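PDB 5H5M: alpha-catenin-like protein hmp-1 from Caenorhabditis elegans, which joins a cadherin-catenin complex at adherens junctions, binds beta-catenin and actin filaments, and is required for cell migration and shape change in the embryo. Local coordinates for residues Arg112-Thr126 with His155-Leu169. Numbering follows the deposited sequence.
Sequences RRAIVDHISDAFLDT and HANEIVSVARLSCQL
Leu165 lays its CD2 methyl squarely on one face of the His118 imidazole, 3.7 Å from the ring centroid and 5° off the normal, a CH-pi contact in which the two side chains cross at about a right angle. The rotation of the ring is fixed at both nitrogens: ND1 donates to Ala114 O (2.7 Å) almost exactly in the imidazole plane, and NE2 is hydrogen-bonded to Ser53 OG. A leucine in place of His118 would probably leave Ser53 without this partner and Leu165 CD2 without a flat face to rest on. A second CH-pi contact follows the end of helix 92-122, where Ile159 CG2 sits 4.0 Å from the centroid of the Phe123 ring, nearer its rim, and Val162 CG1 approaches the ring edge.

Apolar packing continues on both sides of His118. Toward Arg112, Ile115 CD1 meets Leu169 CD1 at 3.5 Å. With CG1 of Val162 anti to the backbone N (chi1 170°), both its methyls touch His118 CB, CG1 going on to Ile119 and CG2 to Ala122 CB. The helices run antiparallel at 158° with axes 9.5 Å apart, neighbours in the helical-bundle architecture of the vinculin/alpha-catenin M domain; helix 207-233 also packs on Phe123.

No direct hydrogen bond spans the pair. Ser166 OG, among Ile115 and Ile119 methyls, turns back to Val162 O (2.9 Å), which it reaches from the carbonyl face opposite Ser166 N. Water bridges the two segments instead: one molecule lies within hydrogen-bonding distance of both His118 O and Glu158 OE2, and another ties the loop residue Thr126, through its O (2.7 Å), to His155 NE2, lying in the plane of that imidazole.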
# COMPACT_ATOMS: atom_id res chain seq x y z
N ARG A 112 5.72 -8.05 3.07
CA ARG A 112 5.37 -6.77 3.69
C ARG A 112 5.06 -5.74 2.62
O ARG A 112 4.08 -5.00 2.72
CB ARG A 112 6.49 -6.26 4.61
CG ARG A 112 6.75 -7.12 5.85
CD ARG A 112 5.55 -7.19 6.79
NE ARG A 112 5.66 -6.23 7.89
CZ ARG A 112 5.07 -5.04 7.90
NH1 ARG A 112 4.32 -4.66 6.87
NH2 ARG A 112 5.22 -4.23 8.94
N ARG A 113 5.89 -5.70 1.58
CA ARG A 113 5.75 -4.70 0.54
C ARG A 113 4.62 -5.04 -0.42
O ARG A 113 4.12 -4.16 -1.13
CB ARG A 113 7.07 -4.54 -0.22
CG ARG A 113 8.15 -3.86 0.62
CD ARG A 113 9.41 -3.56 -0.18
NE ARG A 113 10.40 -2.87 0.65
CZ ARG A 113 11.53 -2.34 0.18
NH1 ARG A 113 11.81 -2.42 -1.11
NH2 ARG A 113 12.36 -1.73 1.01
N ALA A 114 4.21 -6.30 -0.43
CA ALA A 114 3.03 -6.70 -1.18
C ALA A 114 1.79 -6.10 -0.52
O ALA A 114 0.86 -5.66 -1.20
CB ALA A 114 2.91 -8.22 -1.26
N ILE A 115 1.79 -6.09 0.81
CA ILE A 115 0.71 -5.48 1.56
C ILE A 115 0.75 -3.95 1.39
O ILE A 115 -0.29 -3.31 1.22
CB ILE A 115 0.78 -5.86 3.07
CG1 ILE A 115 -0.13 -7.06 3.36
CG2 ILE A 115 0.37 -4.70 3.96
CD1 ILE A 115 0.16 -8.30 2.52
N VAL A 116 1.95 -3.39 1.40
CA VAL A 116 2.10 -1.95 1.21
C VAL A 116 1.66 -1.53 -0.20
O VAL A 116 1.12 -0.44 -0.39
CB VAL A 116 3.55 -1.50 1.47
CG1 VAL A 116 3.71 -0.01 1.21
CG2 VAL A 116 3.95 -1.82 2.90
N ASP A 117 1.86 -2.42 -1.18
CA ASP A 117 1.31 -2.21 -2.52
C ASP A 117 -0.18 -1.91 -2.47
O ASP A 117 -0.66 -0.97 -3.12
CB ASP A 117 1.53 -3.44 -3.41
CG ASP A 117 2.89 -3.48 -4.05
OD1 ASP A 117 3.40 -4.60 -4.27
OD2 ASP A 117 3.47 -2.41 -4.33
N HIS A 118 -0.90 -2.72 -1.71
CA HIS A 118 -2.34 -2.58 -1.56
C HIS A 118 -2.71 -1.31 -0.80
O HIS A 118 -3.62 -0.59 -1.19
CB HIS A 118 -2.92 -3.81 -0.87
CG HIS A 118 -2.86 -5.06 -1.70
ND1 HIS A 118 -1.69 -5.75 -1.92
CD2 HIS A 118 -3.83 -5.73 -2.38
CE1 HIS A 118 -1.94 -6.80 -2.70
NE2 HIS A 118 -3.22 -6.80 -2.99
N ILE A 119 -1.98 -1.04 0.28
CA ILE A 119 -2.21 0.15 1.09
C ILE A 119 -1.94 1.42 0.29
O ILE A 119 -2.67 2.41 0.39
CB ILE A 119 -1.34 0.15 2.36
CG1 ILE A 119 -1.72 -1.03 3.26
CG2 ILE A 119 -1.48 1.46 3.13
CD1 ILE A 119 -0.95 -1.10 4.55
N SER A 120 -0.89 1.38 -0.52
CA SER A 120 -0.52 2.50 -1.37
C SER A 120 -1.65 2.84 -2.35
O SER A 120 -2.02 4.01 -2.48
CB SER A 120 0.77 2.20 -2.14
OG SER A 120 1.15 3.28 -2.98
N ASP A 121 -2.20 1.82 -3.00
CA ASP A 121 -3.29 2.02 -3.96
C ASP A 121 -4.60 2.43 -3.29
O ASP A 121 -5.25 3.39 -3.71
CB ASP A 121 -3.53 0.75 -4.78
CG ASP A 121 -2.38 0.41 -5.71
OD1 ASP A 121 -1.59 1.32 -6.04
OD2 ASP A 121 -2.27 -0.76 -6.12
N ALA A 122 -4.99 1.71 -2.25
CA ALA A 122 -6.33 1.83 -1.68
C ALA A 122 -6.55 3.12 -0.91
O ALA A 122 -7.68 3.60 -0.82
CB ALA A 122 -6.62 0.63 -0.79
N PHE A 123 -5.48 3.68 -0.35
CA PHE A 123 -5.61 4.82 0.55
C PHE A 123 -4.99 6.11 0.01
O PHE A 123 -4.80 7.07 0.76
CB PHE A 123 -4.99 4.48 1.92
CG PHE A 123 -5.76 3.42 2.67
CD1 PHE A 123 -5.57 2.07 2.39
CD2 PHE A 123 -6.69 3.78 3.64
CE1 PHE A 123 -6.29 1.10 3.06
CE2 PHE A 123 -7.41 2.81 4.32
CZ PHE A 123 -7.21 1.47 4.03
N LEU A 124 -4.69 6.14 -1.28
CA LEU A 124 -4.13 7.35 -1.87
C LEU A 124 -5.16 8.47 -1.96
O LEU A 124 -4.80 9.64 -2.08
CB LEU A 124 -3.53 7.06 -3.26
CG LEU A 124 -4.36 6.77 -4.52
CD1 LEU A 124 -4.88 8.04 -5.18
CD2 LEU A 124 -3.51 5.99 -5.51
N ASP A 125 -6.44 8.12 -1.91
CA ASP A 125 -7.50 9.12 -1.97
C ASP A 125 -8.79 8.60 -1.34
O ASP A 125 -9.64 8.03 -2.02
CB ASP A 125 -7.76 9.55 -3.41
CG ASP A 125 -8.69 10.75 -3.51
OD1 ASP A 125 -9.13 11.26 -2.46
OD2 ASP A 125 -8.95 11.20 -4.65
N THR A 126 -8.92 8.81 -0.03
CA THR A 126 -10.07 8.29 0.71
C THR A 126 -11.19 9.33 0.87
O THR A 126 -12.22 9.04 1.47
CB THR A 126 -9.65 7.80 2.11
OG1 THR A 126 -9.01 8.87 2.81
CG2 THR A 126 -8.70 6.63 2.00
N HIS A 155 -14.90 1.28 -3.66
CA HIS A 155 -13.81 1.88 -2.90
C HIS A 155 -13.84 1.37 -1.45
O HIS A 155 -12.79 1.08 -0.87
CB HIS A 155 -13.93 3.41 -2.94
CG HIS A 155 -13.13 4.12 -1.89
ND1 HIS A 155 -11.79 4.39 -2.02
CD2 HIS A 155 -13.50 4.63 -0.69
CE1 HIS A 155 -11.36 5.03 -0.95
NE2 HIS A 155 -12.38 5.19 -0.12
N ALA A 156 -15.04 1.26 -0.89
CA ALA A 156 -15.22 0.74 0.46
C ALA A 156 -14.78 -0.72 0.56
O ALA A 156 -14.11 -1.10 1.52
CB ALA A 156 -16.67 0.88 0.88
N ASN A 157 -15.15 -1.53 -0.43
CA ASN A 157 -14.74 -2.93 -0.47
C ASN A 157 -13.22 -3.08 -0.48
O ASN A 157 -12.67 -3.98 0.16
CB ASN A 157 -15.32 -3.64 -1.70
CG ASN A 157 -16.83 -3.65 -1.70
OD1 ASN A 157 -17.47 -3.41 -0.68
ND2 ASN A 157 -17.42 -3.94 -2.86
N GLU A 158 -12.55 -2.20 -1.21
CA GLU A 158 -11.09 -2.26 -1.32
C GLU A 158 -10.41 -1.97 0.02
O GLU A 158 -9.58 -2.75 0.47
CB GLU A 158 -10.59 -1.30 -2.39
CG GLU A 158 -9.11 -1.46 -2.71
CD GLU A 158 -8.63 -0.51 -3.80
OE1 GLU A 158 -9.45 0.28 -4.31
OE2 GLU A 158 -7.43 -0.57 -4.15
N ILE A 159 -10.76 -0.85 0.65
CA ILE A 159 -10.07 -0.48 1.89
C ILE A 159 -10.37 -1.49 2.99
O ILE A 159 -9.53 -1.72 3.86
CB ILE A 159 -10.45 0.94 2.39
CG1 ILE A 159 -11.95 1.06 2.66
CG2 ILE A 159 -10.00 2.00 1.39
CD1 ILE A 159 -12.32 2.32 3.43
N VAL A 160 -11.54 -2.10 2.95
CA VAL A 160 -11.90 -3.13 3.92
C VAL A 160 -11.05 -4.38 3.70
O VAL A 160 -10.44 -4.90 4.63
CB VAL A 160 -13.40 -3.49 3.85
CG1 VAL A 160 -13.66 -4.82 4.54
CG2 VAL A 160 -14.24 -2.38 4.47
N SER A 161 -11.00 -4.83 2.45
CA SER A 161 -10.22 -6.00 2.07
C SER A 161 -8.73 -5.82 2.35
O SER A 161 -8.09 -6.72 2.89
CB SER A 161 -10.44 -6.31 0.59
OG SER A 161 -9.59 -7.36 0.16
N VAL A 162 -8.20 -4.66 1.98
CA VAL A 162 -6.78 -4.36 2.20
C VAL A 162 -6.45 -4.31 3.69
O VAL A 162 -5.40 -4.81 4.11
CB VAL A 162 -6.39 -3.02 1.53
CG1 VAL A 162 -5.00 -2.59 1.95
CG2 VAL A 162 -6.47 -3.15 0.01
N ALA A 163 -7.33 -3.71 4.48
CA ALA A 163 -7.15 -3.66 5.93
C ALA A 163 -7.01 -5.05 6.53
O ALA A 163 -6.13 -5.30 7.36
CB ALA A 163 -8.31 -2.92 6.58
N ARG A 164 -7.88 -5.97 6.11
CA ARG A 164 -7.85 -7.33 6.62
C ARG A 164 -6.63 -8.10 6.12
O ARG A 164 -6.09 -8.93 6.84
CB ARG A 164 -9.14 -8.07 6.24
CG ARG A 164 -10.36 -7.57 7.01
CD ARG A 164 -11.67 -8.08 6.40
NE ARG A 164 -12.81 -7.72 7.25
CZ ARG A 164 -14.07 -7.65 6.82
NH1 ARG A 164 -14.36 -7.90 5.55
NH2 ARG A 164 -15.03 -7.32 7.67
N LEU A 165 -6.20 -7.80 4.90
CA LEU A 165 -5.02 -8.44 4.32
C LEU A 165 -3.77 -8.03 5.09
O LEU A 165 -2.86 -8.83 5.28
CB LEU A 165 -4.89 -8.08 2.84
CG LEU A 165 -3.71 -8.65 2.04
CD1 LEU A 165 -3.96 -10.10 1.67
CD2 LEU A 165 -3.44 -7.82 0.78
N SER A 166 -3.74 -6.78 5.54
CA SER A 166 -2.60 -6.24 6.27
C SER A 166 -2.35 -6.94 7.61
O SER A 166 -1.20 -7.09 8.04
CB SER A 166 -2.80 -4.74 6.52
OG SER A 166 -2.92 -4.04 5.30
N CYS A 167 -3.43 -7.38 8.25
CA CYS A 167 -3.35 -7.95 9.59
C CYS A 167 -2.51 -9.22 9.66
O CYS A 167 -1.94 -9.55 10.70
CB CYS A 167 -4.76 -8.21 10.12
SG CYS A 167 -5.71 -6.70 10.43
N GLN A 168 -2.41 -9.94 8.54
CA GLN A 168 -1.66 -11.18 8.48
C GLN A 168 -0.17 -10.97 8.74
O GLN A 168 0.53 -11.90 9.17
CB GLN A 168 -1.82 -11.85 7.11
CG GLN A 168 -3.24 -11.88 6.58
CD GLN A 168 -3.32 -12.62 5.26
OE1 GLN A 168 -2.39 -13.32 4.87
NE2 GLN A 168 -4.44 -12.45 4.56
N LEU A 169 0.33 -9.77 8.48
CA LEU A 169 1.76 -9.52 8.56
C LEU A 169 2.15 -8.67 9.77
O LEU A 169 3.29 -8.23 9.88
CB LEU A 169 2.25 -8.84 7.28
CG LEU A 169 1.98 -9.63 6.00
CD1 LEU A 169 2.72 -8.98 4.86
CD2 LEU A 169 2.41 -11.08 6.15
O HOH W 1 -5.39 -2.29 -3.14
O HOH W 2 -13.29 6.62 2.21